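Mll7089 protein (Mesorhizobium loti, PDB 2OZ8) is of unknown function but belongs to the mandelate racemase family and probably binds magnesium, perhaps acting as a hydro-lyase. Local coordinates at residues L110-A115 and P344-V349; L126-N131 and M306-P311; V133-S138 and I159-F164; K165-H170 and M194-E199. All blocks are in the same frame, centred on the assembly; numbering follows the deposited sequence.

Contact 1 of 4, residues L110-A115 and P344-V349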
loop_
_atom_site.group_PDB
_atom_site.type_symbol
_atom_site.label_atom_id
_atom_site.label_comp_id
_atom_site.label_asym_id
_atom_site.label_seq_id
_atom_site.Cartn_x
_atom_site.Cartn_y
_atom_site.Cartn_z
ATOM N N LEU A 110 2.176 -1.145 -42.962
ATOM C CA LEU A 110 3.519 -1.765 -42.767
ATOM C C LEU A 110 3.497 -3.287 -42.611
ATOM O O LEU A 110 4.255 -3.983 -43.301
ATOM C CB LEU A 110 4.283 -1.131 -41.594
ATOM C CG LEU A 110 4.794 0.285 -41.788
ATOM C CD1 LEU A 110 5.508 0.736 -40.551
ATOM C CD2 LEU A 110 5.705 0.343 -43.080
ATOM N N TRP A 111 2.638 -3.809 -41.734
ATOM C CA TRP A 111 2.494 -5.282 -41.606
ATOM C C TRP A 111 1.881 -6.021 -42.804
ATOM O O TRP A 111 2.183 -7.163 -43.064
ATOM C CB TRP A 111 1.693 -5.659 -40.358
ATOM C CG TRP A 111 2.407 -5.473 -39.076
ATOM C CD1 TRP A 111 2.378 -4.359 -38.266
ATOM C CD2 TRP A 111 3.280 -6.408 -38.446
ATOM N NE1 TRP A 111 3.153 -4.570 -37.158
ATOM C CE2 TRP A 111 3.721 -5.820 -37.243
ATOM C CE3 TRP A 111 3.740 -7.696 -38.777
ATOM C CZ2 TRP A 111 4.588 -6.491 -36.356
ATOM C CZ3 TRP A 111 4.614 -8.353 -37.887
ATOM C CH2 TRP A 111 5.014 -7.746 -36.703
ATOM N N ASP A 112 0.976 -5.381 -43.497
ATOM C CA ASP A 112 0.437 -5.926 -44.732
ATOM C C ASP A 112 1.590 -6.119 -45.770
ATOM O O ASP A 112 1.785 -7.189 -46.354
ATOM C CB ASP A 112 -0.599 -4.932 -45.265
ATOM C CG ASP A 112 -1.309 -5.439 -46.494
ATOM O OD1 ASP A 112 -1.525 -6.662 -46.560
ATOM O OD2 ASP A 112 -1.637 -4.619 -47.378
ATOM N N LEU A 113 2.334 -5.041 -45.987
ATOM C CA LEU A 113 3.511 -5.053 -46.808
ATOM C C LEU A 113 4.559 -6.078 -46.364
ATOM O O LEU A 113 5.063 -6.811 -47.203
ATOM C CB LEU A 113 4.092 -3.637 -46.884
ATOM C CG LEU A 113 5.347 -3.408 -47.718
ATOM C CD1 LEU A 113 5.217 -4.011 -49.125
ATOM C CD2 LEU A 113 5.507 -1.931 -47.767
ATOM N N ALA A 114 4.877 -6.140 -45.074
ATOM C CA ALA A 114 5.848 -7.114 -44.541
ATOM C C ALA A 114 5.452 -8.547 -44.768
ATOM O O ALA A 114 6.275 -9.381 -45.117
ATOM C CB ALA A 114 6.097 -6.885 -43.062
ATOM N N ALA A 115 4.198 -8.847 -44.519
ATOM C CA ALA A 115 3.629 -10.147 -44.841
ATOM C C ALA A 115 3.666 -10.493 -46.357
ATOM O O ALA A 115 4.085 -11.600 -46.737
ATOM C CB ALA A 115 2.186 -10.216 -44.301
ATOM N N PRO A 344 -1.888 -13.350 -49.265
ATOM C CA PRO A 344 -0.807 -12.607 -48.610
ATOM C C PRO A 344 -1.246 -11.285 -48.036
ATOM O O PRO A 344 -2.250 -10.717 -48.476
ATOM C CB PRO A 344 0.207 -12.376 -49.743
ATOM C CG PRO A 344 -0.594 -12.432 -51.004
ATOM C CD PRO A 344 -1.682 -13.437 -50.736
ATOM N N GLY A 345 -0.478 -10.789 -47.064
ATOM C CA GLY A 345 -0.893 -9.612 -46.337
ATOM C C GLY A 345 -2.091 -9.897 -45.452
ATOM O O GLY A 345 -2.327 -11.054 -44.996
ATOM N N HIS A 346 -2.829 -8.835 -45.168
ATOM C CA HIS A 346 -4.057 -8.968 -44.411
ATOM C C HIS A 346 -5.236 -9.381 -45.313
ATOM O O HIS A 346 -6.336 -9.593 -44.835
ATOM C CB HIS A 346 -4.373 -7.730 -43.547
ATOM C CG HIS A 346 -4.310 -6.414 -44.260
ATOM N ND1 HIS A 346 -4.877 -6.192 -45.501
ATOM C CD2 HIS A 346 -3.775 -5.229 -43.874
ATOM C CE1 HIS A 346 -4.693 -4.926 -45.844
ATOM N NE2 HIS A 346 -4.011 -4.324 -44.880
ATOM N N GLY A 347 -4.975 -9.485 -46.620
ATOM C CA GLY A 347 -5.949 -9.940 -47.619
ATOM C C GLY A 347 -6.852 -8.830 -48.110
ATOM O O GLY A 347 -7.769 -9.094 -48.861
ATOM N N LEU A 348 -6.657 -7.584 -47.659
ATOM C CA LEU A 348 -7.529 -6.510 -48.127
ATOM C C LEU A 348 -6.793 -5.752 -49.209
ATOM O O LEU A 348 -5.656 -5.295 -49.025
ATOM C CB LEU A 348 -8.052 -5.599 -47.000
ATOM C CG LEU A 348 -8.854 -6.282 -45.864
ATOM C CD1 LEU A 348 -8.961 -5.360 -44.647
ATOM C CD2 LEU A 348 -10.279 -6.868 -46.296
ATOM N N VAL A 349 -7.442 -5.657 -50.367
ATOM C CA VAL A 349 -6.897 -4.888 -51.500
ATOM C C VAL A 349 -7.945 -3.937 -51.991
ATOM O O VAL A 349 -9.056 -4.333 -52.240
ATOM C CB VAL A 349 -6.428 -5.802 -52.698
ATOM C CG1 VAL A 349 -5.904 -4.921 -53.842
ATOM C CG2 VAL A 349 -5.375 -6.810 -52.261
HETATM O O HOH W 1 -3.719 -7.241 -48.425
HETATM O O HOH W 2 -3.150 -4.321 -49.820
#
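Asp112, on helix 103-118, reaches into the type II' beta turn that runs from Pro344 to Gly347 and meets Gly345 and His346 at its corner. Helix 103-118 and strand 45-52, both ahead of the barrel strands in the chain, are here joined to the loop after strand 337-339. One direct hydrogen bond joins the segments: the backbone N of His346 donates to Asp112 OD1 at 2.9 Å, on the anti side of the carboxylate and 31° out of its plane. Stacking is the second element. The carboxylate lies nearly parallel to the imidazole, the two planes 7° apart, with Asp112 CG centred over one ring face and 3.3 Å from His346 NE2. Asp112 CG stands opposite its own backbone N (chi1 -176°), which carries the group off the helix and over this ring. Both ring nitrogens are occupied: ND1 accepts a bond from Leu348 N in the ring plane, and NE2 bonds to Leu47 O. Asp112 OD2 bonds to Leu47 N. With an alanine here, Leu47 O and Leu348 N would probably lose their ring partners and the face of the Asp112 carboxylate its flat cover, though the backbone bond to OD1 could remain. Water 2 links Asp112 OD2 to Leu348 O. Close packing completes the fit: Ala115 CB rests 3.7 Å from Gly345 CA, and Asp112 OD1 sits where a side chain on Gly345 would have to go.

Contact 2 of 4, residues L126-N131 and M306-P311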
loop_
_atom_site.group_PDB
_atom_site.type_symbol
_atom_site.label_atom_id
_atom_site.label_comp_id
_atom_site.label_asym_id
_atom_site.label_seq_id
_atom_site.Cartn_x
_atom_site.Cartn_y
_atom_site.Cartn_z
ATOM N N LEU A 126 2.088 -13.507 -37.905
ATOM C CA LEU A 126 1.856 -13.124 -36.483
ATOM C C LEU A 126 2.000 -14.300 -35.519
ATOM O O LEU A 126 1.889 -14.108 -34.313
ATOM C CB LEU A 126 0.542 -12.346 -36.265
ATOM C CG LEU A 126 0.495 -10.975 -36.980
ATOM C CD1 LEU A 126 -0.844 -10.307 -36.808
ATOM C CD2 LEU A 126 1.703 -10.061 -36.594
ATOM N N GLY A 127 2.313 -15.482 -36.071
ATOM C CA GLY A 127 2.507 -16.710 -35.310
ATOM C C GLY A 127 1.234 -17.525 -35.073
ATOM O O GLY A 127 1.231 -18.405 -34.237
ATOM N N SER A 128 0.158 -17.285 -35.817
ATOM C CA SER A 128 -1.082 -17.982 -35.521
ATOM C C SER A 128 -0.918 -19.472 -35.666
ATOM O O SER A 128 -0.014 -19.940 -36.366
ATOM C CB SER A 128 -2.247 -17.509 -36.407
ATOM O OG SER A 128 -2.131 -18.029 -37.736
ATOM N N ARG A 129 -1.810 -20.204 -34.997
ATOM C CA ARG A 129 -1.941 -21.653 -35.143
ATOM C C ARG A 129 -3.359 -21.936 -35.614
ATOM O O ARG A 129 -3.699 -23.062 -35.928
ATOM C CB ARG A 129 -1.743 -22.374 -33.820
ATOM C CG ARG A 129 -0.479 -22.033 -33.067
ATOM C CD ARG A 129 -0.021 -23.252 -32.232
ATOM N NE ARG A 129 0.605 -22.795 -31.004
ATOM C CZ ARG A 129 1.559 -23.458 -30.373
ATOM N NH1 ARG A 129 1.978 -24.626 -30.848
ATOM N NH2 ARG A 129 2.112 -22.944 -29.284
ATOM N N ARG A 130 -4.204 -20.920 -35.626
ATOM C CA ARG A 130 -5.537 -21.111 -36.122
ATOM C C ARG A 130 -5.884 -20.046 -37.133
ATOM O O ARG A 130 -5.128 -19.114 -37.357
ATOM C CB ARG A 130 -6.563 -21.245 -34.979
ATOM C CG ARG A 130 -6.679 -20.056 -33.962
ATOM C CD ARG A 130 -7.302 -20.546 -32.590
ATOM N NE ARG A 130 -6.451 -21.620 -32.031
ATOM C CZ ARG A 130 -6.892 -22.732 -31.430
ATOM N NH1 ARG A 130 -8.196 -22.939 -31.270
ATOM N NH2 ARG A 130 -6.014 -23.637 -30.994
ATOM N N ASN A 131 -7.017 -20.210 -37.780
ATOM C CA ASN A 131 -7.376 -19.291 -38.811
ATOM C C ASN A 131 -8.748 -18.679 -38.596
ATOM O O ASN A 131 -9.262 -17.994 -39.470
ATOM C CB ASN A 131 -7.166 -19.919 -40.208
ATOM C CG ASN A 131 -8.379 -20.645 -40.728
ATOM O OD1 ASN A 131 -9.077 -21.352 -39.985
ATOM N ND2 ASN A 131 -8.662 -20.463 -42.035
ATOM N N MET A 306 -4.690 -10.452 -35.859
ATOM C CA MET A 306 -4.261 -10.451 -34.458
ATOM C C MET A 306 -5.245 -11.263 -33.641
ATOM O O MET A 306 -4.865 -11.913 -32.700
ATOM C CB MET A 306 -4.113 -9.015 -33.898
ATOM C CG MET A 306 -3.199 -8.110 -34.770
ATOM S SD MET A 306 -3.930 -7.211 -36.191
ATOM C CE MET A 306 -4.782 -6.070 -35.114
ATOM N N ALA A 307 -6.525 -11.245 -34.003
ATOM C CA ALA A 307 -7.509 -11.974 -33.190
ATOM C C ALA A 307 -7.202 -13.439 -33.218
ATOM O O ALA A 307 -7.211 -14.073 -32.174
ATOM C CB ALA A 307 -8.967 -11.705 -33.634
ATOM N N VAL A 308 -6.946 -13.983 -34.410
ATOM C CA VAL A 308 -6.658 -15.403 -34.512
ATOM C C VAL A 308 -5.248 -15.673 -34.033
ATOM O O VAL A 308 -4.984 -16.792 -33.655
ATOM C CB VAL A 308 -6.882 -16.072 -35.966
ATOM C CG1 VAL A 308 -8.173 -15.651 -36.633
ATOM C CG2 VAL A 308 -5.711 -15.834 -36.900
ATOM N N ALA A 309 -4.330 -14.692 -34.044
ATOM C CA ALA A 309 -2.954 -15.027 -33.663
ATOM C C ALA A 309 -2.664 -14.978 -32.150
ATOM O O ALA A 309 -1.779 -15.679 -31.657
ATOM C CB ALA A 309 -1.923 -14.222 -34.468
ATOM N N LEU A 310 -3.392 -14.150 -31.413
ATOM C CA LEU A 310 -3.171 -14.097 -29.949
ATOM C C LEU A 310 -3.975 -15.198 -29.309
ATOM O O LEU A 310 -5.139 -15.412 -29.685
ATOM C CB LEU A 310 -3.583 -12.736 -29.361
ATOM C CG LEU A 310 -2.781 -11.525 -29.813
ATOM C CD1 LEU A 310 -3.530 -10.244 -29.413
ATOM C CD2 LEU A 310 -1.405 -11.572 -29.224
ATOM N N PRO A 311 -3.377 -15.904 -28.354
ATOM C CA PRO A 311 -4.132 -17.022 -27.740
ATOM C C PRO A 311 -5.216 -16.576 -26.725
ATOM O O PRO A 311 -6.182 -17.302 -26.515
ATOM C CB PRO A 311 -3.021 -17.830 -27.064
ATOM C CG PRO A 311 -2.000 -16.712 -26.619
ATOM C CD PRO A 311 -2.019 -15.757 -27.776
HETATM O O HOH W 3 0.952 -15.229 -31.829
HETATM O O HOH W 4 -3.545 -18.749 -32.956
#
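Leu126 begins the contact with the CB and one branch, CD1, of its side chain against helix 304-309. Its CB lies 3.6 Å from Ala309 CB, and the chain then runs on extended (chi2 176°) until CD1 reaches Met306 CG at 3.8 Å, the two side chains crossing at a slant. The Leu126 carbonyl is met by water 3, 2.9 Å from its O, and the same water donates to Ala309 O, tying the carbonyl of Ala309, in the last turn of the helix, to the loop. Gly127 turns the chain with positive phi, in the Schellman motif that ends helix 122-125. Ser128 comes next and sets its CB 3.8 Å from Ala309 CA, close against the backbone of the last turn; its OG is held elsewhere, by His123 ND1. At Arg129 the backbone N gives its proton to water 4, 3.0 Å away; the onward link from this water to Val308 O is doubtfully short. Arg130 brings its carbonyl O to 3.4 Å from Val308 CG2 and lays its CG beside Val308 O. Asn131 ends the walk with its C atom 3.7 Å from Val308 CG1, so the two methyls of the valine touch two successive residues. Arg86 of the second subunit donates from its NE to Gly127 O, bringing the loop into the assembly. The arrangement is that of the linker leading into strand 132-138, the opening strand of an enolase-type barrel, laid along a short helix that precedes barrel strand 313-318.

Contact 3 of 4, residues V133-S138 and I159-F164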
loop_
_atom_site.group_PDB
_atom_site.type_symbol
_atom_site.label_atom_id
_atom_site.label_comp_id
_atom_site.label_asym_id
_atom_site.label_seq_id
_atom_site.Cartn_x
_atom_site.Cartn_y
_atom_site.Cartn_z
ATOM N N VAL A 133 -11.816 -16.969 -35.616
ATOM C CA VAL A 133 -12.253 -16.438 -34.343
ATOM C C VAL A 133 -13.757 -16.195 -34.355
ATOM O O VAL A 133 -14.318 -15.842 -35.368
ATOM C CB VAL A 133 -11.482 -15.137 -34.040
ATOM C CG1 VAL A 133 -11.835 -14.027 -34.990
ATOM C CG2 VAL A 133 -11.663 -14.762 -32.585
ATOM N N LYS A 134 -14.416 -16.398 -33.238
ATOM C CA LYS A 134 -15.825 -15.996 -33.085
ATOM C C LYS A 134 -16.048 -14.518 -33.279
ATOM O O LYS A 134 -15.275 -13.660 -32.787
ATOM C CB LYS A 134 -16.298 -16.339 -31.686
ATOM C CG LYS A 134 -16.190 -17.823 -31.393
ATOM C CD LYS A 134 -16.877 -18.170 -30.087
ATOM C CE LYS A 134 -15.872 -18.575 -29.095
ATOM N NZ LYS A 134 -16.594 -19.162 -27.938
ATOM N N ALA A 135 -17.147 -14.204 -33.943
ATOM C CA ALA A 135 -17.477 -12.826 -34.202
ATOM C C ALA A 135 -18.803 -12.545 -33.497
ATOM O O ALA A 135 -19.659 -13.401 -33.451
ATOM C CB ALA A 135 -17.577 -12.588 -35.735
ATOM N N TYR A 136 -18.961 -11.365 -32.911
ATOM C CA TYR A 136 -20.231 -11.038 -32.309
ATOM C C TYR A 136 -20.828 -9.882 -33.067
ATOM O O TYR A 136 -20.109 -9.131 -33.707
ATOM C CB TYR A 136 -20.118 -10.741 -30.811
ATOM C CG TYR A 136 -19.274 -9.556 -30.426
ATOM C CD1 TYR A 136 -19.845 -8.317 -30.292
ATOM C CD2 TYR A 136 -17.938 -9.691 -30.128
ATOM C CE1 TYR A 136 -19.109 -7.229 -29.879
ATOM C CE2 TYR A 136 -17.157 -8.598 -29.700
ATOM C CZ TYR A 136 -17.768 -7.372 -29.586
ATOM O OH TYR A 136 -17.103 -6.236 -29.216
ATOM N N ALA A 137 -22.146 -9.786 -33.033
ATOM C CA ALA A 137 -22.835 -8.804 -33.827
ATOM C C ALA A 137 -23.030 -7.578 -32.948
ATOM O O ALA A 137 -23.546 -7.700 -31.872
ATOM C CB ALA A 137 -24.182 -9.356 -34.286
ATOM N N SER A 138 -22.635 -6.416 -33.442
ATOM C CA SER A 138 -22.619 -5.196 -32.682
ATOM C C SER A 138 -23.360 -4.108 -33.438
ATOM O O SER A 138 -23.003 -3.736 -34.538
ATOM C CB SER A 138 -21.176 -4.819 -32.430
ATOM O OG SER A 138 -21.067 -3.583 -31.801
ATOM N N ILE A 159 -28.253 -15.273 -39.977
ATOM C CA ILE A 159 -27.010 -15.756 -40.602
ATOM C C ILE A 159 -25.977 -16.279 -39.582
ATOM O O ILE A 159 -24.805 -16.443 -39.901
ATOM C CB ILE A 159 -26.363 -14.651 -41.476
ATOM C CG1 ILE A 159 -25.773 -13.533 -40.583
ATOM C CG2 ILE A 159 -27.387 -14.104 -42.552
ATOM C CD1 ILE A 159 -25.344 -12.309 -41.329
ATOM N N GLY A 160 -26.387 -16.534 -38.353
ATOM C CA GLY A 160 -25.581 -17.429 -37.516
ATOM C C GLY A 160 -24.734 -16.870 -36.394
ATOM O O GLY A 160 -23.947 -17.612 -35.805
ATOM N N TYR A 161 -24.880 -15.572 -36.115
ATOM C CA TYR A 161 -24.379 -14.971 -34.861
ATOM C C TYR A 161 -25.117 -15.569 -33.693
ATOM O O TYR A 161 -26.316 -15.873 -33.789
ATOM C CB TYR A 161 -24.529 -13.443 -34.878
ATOM C CG TYR A 161 -23.590 -12.790 -35.892
ATOM C CD1 TYR A 161 -22.291 -12.361 -35.518
ATOM C CD2 TYR A 161 -23.994 -12.622 -37.248
ATOM C CE1 TYR A 161 -21.402 -11.777 -36.476
ATOM C CE2 TYR A 161 -23.140 -12.045 -38.200
ATOM C CZ TYR A 161 -21.836 -11.640 -37.813
ATOM O OH TYR A 161 -21.023 -11.085 -38.774
ATOM N N SER A 162 -24.411 -15.764 -32.593
ATOM C CA SER A 162 -25.014 -16.259 -31.354
ATOM C C SER A 162 -24.632 -15.345 -30.206
ATOM O O SER A 162 -25.029 -15.574 -29.062
ATOM C CB SER A 162 -24.572 -17.679 -31.075
ATOM O OG SER A 162 -23.151 -17.802 -31.090
ATOM N N ALA A 163 -23.873 -14.287 -30.521
ATOM C CA ALA A 163 -23.526 -13.265 -29.544
ATOM C C ALA A 163 -23.785 -11.855 -30.110
ATOM O O ALA A 163 -23.501 -11.596 -31.293
ATOM C CB ALA A 163 -22.067 -13.440 -29.095
ATOM N N PHE A 164 -24.301 -10.955 -29.265
ATOM C CA PHE A 164 -24.921 -9.685 -29.672
ATOM C C PHE A 164 -24.558 -8.590 -28.666
ATOM O O PHE A 164 -24.674 -8.804 -27.477
ATOM C CB PHE A 164 -26.460 -9.838 -29.714
ATOM C CG PHE A 164 -26.926 -10.957 -30.613
ATOM C CD1 PHE A 164 -27.040 -10.760 -31.996
ATOM C CD2 PHE A 164 -27.164 -12.226 -30.111
ATOM C CE1 PHE A 164 -27.374 -11.799 -32.848
ATOM C CE2 PHE A 164 -27.513 -13.319 -31.008
ATOM C CZ PHE A 164 -27.611 -13.081 -32.347
HETATM O O HOH W 5 -21.690 -14.976 -32.756
#
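Tyr161 leans on strand 132-138 with the CD1-CE1 side of its ring. Its CB begins the contact 4.1 Å from Ala137 CB, and with CG opposite its own carbonyl carbon (chi1 -69°) the ring swings across that methyl, which forms a CH-pi contact over the face, 27° off the ring normal. CD1 then comes to 3.5 Å from Ala135 O, and CE1 passes on to Ala135 CB at 4.0 Å. On the other edge CE2 has Ile159 CD1 in the ring plane, 3.8 Å away, and beyond the two segments Phe320 packs edge-to-face with the same ring. A serine in place of Tyr161 would strip this cover from the methyls of Ala135 and Ala137 and probably leave Phe320 without its aromatic mate. The setting is a beta-alpha-beta crossover: strand 132-138 runs through helix 146-158 to the parallel neighbour 163-167, and Tyr161 stands in the turn that enters the second strand. There the pairing starts with Ala137 N donating to Ala163 O, 2.9 Å and almost straight at 175°. Just before it the strands are still apart, and water 5 fills in, giving a proton to Ala135 O at 2.7 Å and taking one from Ser162 N at 2.8 Å. Tyr136 CB touches Ala163 CB, on the sheet face away from helix 146-158, whereas Phe164 CD1 approaches Ala137 CB to 3.9 Å on the face that helix covers.

Contact 4 of 4, residues K165-H170 and M194-E199. With SO4 (sulfate ion), chain D.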
loop_
_atom_site.group_PDB
_atom_site.type_symbol
_atom_site.label_atom_id
_atom_site.label_comp_id
_atom_site.label_asym_id
_atom_site.label_seq_id
_atom_site.Cartn_x
_atom_site.Cartn_y
_atom_site.Cartn_z
ATOM N N LYS A 165 -24.104 -7.426 -29.141
ATOM C CA LYS A 165 -23.792 -6.294 -28.272
ATOM C C LYS A 165 -24.644 -5.094 -28.627
ATOM O O LYS A 165 -24.721 -4.705 -29.793
ATOM C CB LYS A 165 -22.328 -5.899 -28.359
ATOM C CG LYS A 165 -21.916 -4.866 -27.317
ATOM C CD LYS A 165 -20.868 -3.856 -27.859
ATOM C CE LYS A 165 -19.520 -4.460 -27.992
ATOM N NZ LYS A 165 -18.396 -3.546 -28.349
ATOM N N ILE A 166 -25.259 -4.513 -27.600
ATOM C CA ILE A 166 -26.070 -3.342 -27.727
ATOM C C ILE A 166 -25.520 -2.217 -26.889
ATOM O O ILE A 166 -24.749 -2.456 -25.929
ATOM C CB ILE A 166 -27.542 -3.622 -27.348
ATOM C CG1 ILE A 166 -27.655 -4.003 -25.872
ATOM C CG2 ILE A 166 -28.118 -4.719 -28.318
ATOM C CD1 ILE A 166 -29.076 -4.179 -25.376
ATOM N N LYS A 167 -25.909 -1.001 -27.271
ATOM C CA LYS A 167 -25.500 0.228 -26.598
ATOM C C LYS A 167 -26.506 0.614 -25.588
ATOM O O LYS A 167 -27.678 0.618 -25.891
ATOM C CB LYS A 167 -25.358 1.382 -27.590
ATOM C CG LYS A 167 -24.341 1.100 -28.674
ATOM C CD LYS A 167 -22.932 1.002 -28.177
ATOM C CE LYS A 167 -21.923 0.911 -29.313
ATOM N NZ LYS A 167 -20.535 0.519 -28.815
ATOM N N VAL A 168 -26.047 0.966 -24.395
ATOM C CA VAL A 168 -26.952 1.404 -23.343
ATOM C C VAL A 168 -26.439 2.704 -22.798
ATOM O O VAL A 168 -25.544 3.290 -23.383
ATOM C CB VAL A 168 -27.131 0.336 -22.209
ATOM C CG1 VAL A 168 -27.789 -0.949 -22.786
ATOM C CG2 VAL A 168 -25.812 0.033 -21.537
ATOM N N GLY A 169 -26.989 3.160 -21.669
ATOM C CA GLY A 169 -26.563 4.419 -21.089
ATOM C C GLY A 169 -27.564 5.531 -21.248
ATOM O O GLY A 169 -27.217 6.675 -20.978
ATOM N N HIS A 170 -28.794 5.210 -21.686
ATOM C CA HIS A 170 -29.914 6.168 -21.635
ATOM C C HIS A 170 -30.083 6.805 -20.276
ATOM O O HIS A 170 -29.981 6.111 -19.247
ATOM C CB HIS A 170 -31.255 5.517 -22.051
ATOM C CG HIS A 170 -31.391 5.374 -23.522
ATOM N ND1 HIS A 170 -31.819 6.411 -24.325
ATOM C CD2 HIS A 170 -31.011 4.376 -24.356
ATOM C CE1 HIS A 170 -31.718 6.044 -25.591
ATOM N NE2 HIS A 170 -31.240 4.811 -25.639
ATOM N N MET A 194 -23.796 -8.720 -24.636
ATOM C CA MET A 194 -22.932 -7.714 -24.039
ATOM C C MET A 194 -23.618 -6.368 -24.075
ATOM O O MET A 194 -24.378 -6.060 -25.028
ATOM C CB MET A 194 -21.572 -7.626 -24.761
ATOM C CG MET A 194 -20.862 -9.019 -25.120
ATOM S SD MET A 194 -21.464 -10.208 -26.415
ATOM C CE MET A 194 -19.879 -10.601 -26.960
ATOM N N ILE A 195 -23.360 -5.554 -23.044
ATOM C CA ILE A 195 -23.799 -4.170 -23.065
ATOM C C ILE A 195 -22.624 -3.214 -23.035
ATOM O O ILE A 195 -21.614 -3.516 -22.445
ATOM C CB ILE A 195 -24.796 -3.806 -21.935
ATOM C CG1 ILE A 195 -24.209 -4.101 -20.576
ATOM C CG2 ILE A 195 -26.153 -4.502 -22.146
ATOM C CD1 ILE A 195 -24.910 -3.388 -19.423
ATOM N N ASP A 196 -22.790 -2.046 -23.663
ATOM C CA ASP A 196 -21.771 -1.016 -23.768
ATOM C C ASP A 196 -22.372 0.353 -23.465
ATOM O O ASP A 196 -22.942 0.970 -24.342
ATOM C CB ASP A 196 -21.239 -1.000 -25.182
ATOM C CG ASP A 196 -20.023 -0.092 -25.344
ATOM O OD1 ASP A 196 -19.697 0.732 -24.447
ATOM O OD2 ASP A 196 -19.398 -0.185 -26.410
ATOM N N PRO A 197 -22.265 0.824 -22.214
ATOM C CA PRO A 197 -22.719 2.153 -21.786
ATOM C C PRO A 197 -21.825 3.307 -22.247
ATOM O O PRO A 197 -22.210 4.465 -22.111
ATOM C CB PRO A 197 -22.593 2.082 -20.250
ATOM C CG PRO A 197 -22.487 0.586 -19.932
ATOM C CD PRO A 197 -21.707 0.051 -21.084
ATOM N N ASN A 198 -20.618 3.011 -22.722
ATOM C CA ASN A 198 -19.690 4.040 -23.152
ATOM C C ASN A 198 -19.520 5.181 -22.172
ATOM O O ASN A 198 -19.640 6.371 -22.542
ATOM C CB ASN A 198 -20.085 4.580 -24.496
ATOM C CG ASN A 198 -18.930 4.626 -25.423
ATOM O OD1 ASN A 198 -18.101 5.547 -25.376
ATOM N ND2 ASN A 198 -18.816 3.570 -26.267
ATOM N N GLU A 199 -19.228 4.800 -20.929
ATOM C CA GLU A 199 -18.869 5.698 -19.834
ATOM C C GLU A 199 -20.044 6.512 -19.294
ATOM O O GLU A 199 -19.852 7.469 -18.544
ATOM C CB GLU A 199 -17.683 6.639 -20.196
ATOM C CG GLU A 199 -16.395 6.013 -20.739
ATOM C CD GLU A 199 -15.163 7.028 -20.821
ATOM O OE1 GLU A 199 -15.222 8.100 -21.419
ATOM O OE2 GLU A 199 -14.075 6.767 -20.303
HETATM S S SO4 D . -30.501 9.867 -23.646
HETATM O O1 SO4 D . -29.183 9.994 -24.304
HETATM O O2 SO4 D . -30.170 9.474 -22.271
HETATM O O3 SO4 D . -31.290 11.112 -23.590
HETATM O O4 SO4 D . -31.333 8.885 -24.372
HETATM O O HOH W 6 -23.462 3.460 -25.350
#
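Lys167 and Asp196 are paired on one face of two parallel neighbours of the barrel, strands 163-167 and 192-196, joined through helix 173-184 as a beta-alpha-beta unit. A Lys-X-Lys sequence ending such a strand is known from part of the mandelate racemase family, whose active sites lie at the C-terminal ends of the barrel strands. Backbone bonds zip the pair: Ile166 N to Met194 O at 3.1 Å, Asp196 N to Ile166 O at 3.0 Å, then Val168 N to Asp196 O at 3.1 Å. Charges gather on the face of Lys165, Lys167 and Asp196. With its CG opposite the backbone N (chi1 -172°), Asp196 lies alongside Lys167, whose NZ forms a salt bridge to OD2 at 2.8 Å, coming from 52° above the carboxylate plane. Lys165 NZ stays 4.0 Å from Asp196 OD2, too far for a salt bridge, and is paired instead with Glu224 and Glu317. Apolar contacts fill the other face, toward helix 173-184: Ile195 CG2 lies 4.0 Å from Ile166 CG1 and as far from Val168 CG1. Val168 CG2 also rests against Pro197 CG at 3.7 Å, the two side chains pointing the same way. Past the strand, the ring of His170 meets a sulfate, probably from the crystallisation liquor, at its edge; the ND1 to O4 bond is weak, bent to 124°, and its length doubtful, whereas Arg171 N also bonds the ion.

From the N terminus, the chain opens contact 1 on helix 103-118, then contact 2 in the loop at 126-131, and enters the barrel at strand 132-138. Contact 3 closes the first crossover on reaching strand 163-167. Contact 4 opens directly on that same strand and closes at 194-199, so the two follow in series along one sheet. Only at helix 304-309 does contact 2 close, enclosing both, and contact 1 closes last, at 344-349, with the other three nested inside. None cross. Contact 1 touches contact 2 through Trp111 and Leu126, and Val133 of contact 3 packs on Ala307 and Val308. Contacts 1 and 4 lie on opposite sides of the chain's centre.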